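Local coordinates for DUF3247 family protein (Xanthomonas campestris pv. campestris, PDB 2E12) that is of unknown function but adopts a novel variant of the Sm-like fold, which is consistent with a role in RNA binding, at residues A[21-25]-A[83-89]. Sequence-based numbering, arbitrary orientation.
Sequences WVKLL and MDRIVAV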
loop_
_atom_site.group_PDB
_atom_site.type_symbol
_atom_site.label_atom_id
_atom_site.label_comp_id
_atom_site.label_asym_id
_atom_site.label_seq_id
_atom_site.Cartn_x
_atom_site.Cartn_y
_atom_site.Cartn_z
ATOM N N TRP A 21 2.214 -5.615 2.228
ATOM C CA TRP A 21 2.850 -6.786 2.834
ATOM C C TRP A 21 2.614 -8.043 2.010
ATOM O O TRP A 21 3.499 -8.892 1.886
ATOM C CB TRP A 21 2.320 -7.020 4.256
ATOM C CG TRP A 21 2.777 -6.010 5.284
ATOM C CD1 TRP A 21 2.154 -5.708 6.462
ATOM C CD2 TRP A 21 3.957 -5.193 5.236
ATOM N NE1 TRP A 21 2.866 -4.757 7.147
ATOM C CE2 TRP A 21 3.978 -4.423 6.420
ATOM C CE3 TRP A 21 4.997 -5.037 4.309
ATOM C CZ2 TRP A 21 4.999 -3.509 6.701
ATOM C CZ3 TRP A 21 6.011 -4.128 4.589
ATOM C CH2 TRP A 21 6.003 -3.376 5.777
ATOM N N VAL A 22 1.408 -8.170 1.463
ATOM C CA VAL A 22 1.077 -9.328 0.641
ATOM C C VAL A 22 2.006 -9.357 -0.576
ATOM O O VAL A 22 2.547 -10.393 -0.927
ATOM C CB VAL A 22 -0.405 -9.274 0.182
ATOM C CG1 VAL A 22 -0.741 -10.475 -0.698
ATOM C CG2 VAL A 22 -1.317 -9.246 1.409
ATOM N N LYS A 23 2.190 -8.195 -1.192
ATOM C CA LYS A 23 3.058 -8.044 -2.353
ATOM C C LYS A 23 4.482 -8.510 -2.053
ATOM O O LYS A 23 5.200 -8.963 -2.943
ATOM C CB LYS A 23 3.089 -6.573 -2.787
ATOM C CG LYS A 23 1.825 -6.084 -3.477
ATOM C CD LYS A 23 1.762 -6.567 -4.915
ATOM C CE LYS A 23 3.064 -6.242 -5.636
ATOM N NZ LYS A 23 3.507 -4.847 -5.348
ATOM N N LEU A 24 4.888 -8.387 -0.795
ATOM C CA LEU A 24 6.222 -8.791 -0.385
ATOM C C LEU A 24 6.248 -10.190 0.240
ATOM O O LEU A 24 7.306 -10.685 0.612
ATOM C CB LEU A 24 6.787 -7.772 0.602
ATOM C CG LEU A 24 6.823 -6.326 0.098
ATOM C CD1 LEU A 24 7.357 -5.424 1.206
ATOM C CD2 LEU A 24 7.691 -6.221 -1.148
ATOM N N LEU A 25 5.088 -10.826 0.355
ATOM C CA LEU A 25 5.016 -12.160 0.947
ATOM C C LEU A 25 4.412 -13.173 -0.014
ATOM O O LEU A 25 3.459 -13.879 0.331
ATOM C CB LEU A 25 4.175 -12.130 2.231
ATOM C CG LEU A 25 4.768 -11.428 3.455
ATOM C CD1 LEU A 25 3.700 -11.230 4.520
ATOM C CD2 LEU A 25 5.918 -12.256 3.998
ATOM N N MET A 83 -1.307 -10.549 10.430
ATOM C CA MET A 83 -0.482 -9.578 9.716
ATOM C C MET A 83 -0.401 -8.135 10.218
ATOM O O MET A 83 0.532 -7.421 9.856
ATOM C CB MET A 83 -0.856 -9.605 8.231
ATOM C CG MET A 83 -0.301 -10.833 7.510
ATOM S SD MET A 83 -1.118 -11.214 5.941
ATOM C CE MET A 83 -0.248 -10.117 4.826
ATOM N N ASP A 84 -1.346 -7.695 11.045
ATOM C CA ASP A 84 -1.281 -6.326 11.564
ATOM C C ASP A 84 -0.095 -6.143 12.520
ATOM O O ASP A 84 0.203 -5.031 12.956
ATOM C CB ASP A 84 -2.575 -5.954 12.298
ATOM C CG ASP A 84 -2.934 -6.935 13.405
ATOM O OD1 ASP A 84 -3.773 -6.579 14.260
ATOM O OD2 ASP A 84 -2.390 -8.057 13.418
ATOM N N ARG A 85 0.580 -7.239 12.840
ATOM C CA ARG A 85 1.725 -7.205 13.748
ATOM C C ARG A 85 3.055 -6.953 13.023
ATOM O O ARG A 85 4.094 -6.773 13.663
ATOM C CB ARG A 85 1.816 -8.529 14.513
ATOM C CG ARG A 85 0.507 -8.983 15.159
ATOM C CD ARG A 85 0.124 -8.158 16.394
ATOM N NE ARG A 85 -0.179 -6.761 16.086
ATOM C CZ ARG A 85 -0.554 -5.861 16.991
ATOM N NH1 ARG A 85 -0.675 -6.208 18.265
ATOM N NH2 ARG A 85 -0.807 -4.613 16.623
ATOM N N ILE A 86 3.021 -6.934 11.694
ATOM C CA ILE A 86 4.236 -6.735 10.896
ATOM C C ILE A 86 4.689 -5.298 10.722
ATOM O O ILE A 86 3.883 -4.415 10.464
ATOM C CB ILE A 86 4.082 -7.356 9.492
ATOM C CG1 ILE A 86 3.997 -8.879 9.635
ATOM C CG2 ILE A 86 5.241 -6.906 8.585
ATOM C CD1 ILE A 86 3.692 -9.632 8.356
ATOM N N VAL A 87 6.002 -5.097 10.828
ATOM C CA VAL A 87 6.632 -3.784 10.696
ATOM C C VAL A 87 7.571 -3.714 9.483
ATOM O O VAL A 87 7.814 -2.639 8.927
ATOM C CB VAL A 87 7.435 -3.455 11.972
ATOM C CG1 VAL A 87 8.012 -2.061 11.887
ATOM C CG2 VAL A 87 6.541 -3.589 13.183
ATOM N N ALA A 88 8.100 -4.860 9.068
ATOM C CA ALA A 88 9.006 -4.892 7.925
ATOM C C ALA A 88 9.140 -6.304 7.360
ATOM O O ALA A 88 8.998 -7.283 8.085
ATOM C CB ALA A 88 10.384 -4.366 8.338
ATOM N N VAL A 89 9.413 -6.391 6.062
ATOM C CA VAL A 89 9.583 -7.672 5.386
ATOM C C VAL A 89 10.744 -7.553 4.412
ATOM O O VAL A 89 10.686 -6.760 3.475
ATOM C CB VAL A 89 8.324 -8.070 4.585
ATOM C CG1 VAL A 89 8.583 -9.362 3.828
ATOM C CG2 VAL A 89 7.129 -8.231 5.521
#
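The C-terminal end of helix 12-23 and the turn after it lie over the 3-10 turn 83-85 and the start of strand 86-91, with the backbones closest at L24 and V89, whose CA atoms are 6.8 Å apart. W21 lays its indole along the strand. Swung away from its own carbonyl carbon (chi1 -71°), the indole reaches the strand backbone. CG2 of I86 sits over one face of the ring in a CH-pi contact, 3.7 Å from the centroid of the five-membered ring of W21 and 20° off its normal. CG2 of V89 comes in obliquely, 4.0 Å from W21 CE3, while the far end of the indole approaches the V87 carbonyl obliquely. Deeper in, the M83 chain bends at chi3 (84°) and carries its methyl CE against the helix end, 3.7 Å from V22 CG2 and 4.1 Å from W21 CB. L25 spreads its two methyls: CD1 meets M83 CE and I86 CD1 tip to tip, and CD2 lies 3.9 Å from V89 CG1. The backbone bond from L25 N to V22 O, 2.9 Å long, ties the turn back to the helix. L67 of strand 61-70 touches L25, M83 and I86 and joins the apolar cluster, and V87 and A88 both face E34 in a classic beta bulge. An N-terminal helix packed on a strongly bent antiparallel beta-sheet is the arrangement of the Sm-like fold, here in a novel variant.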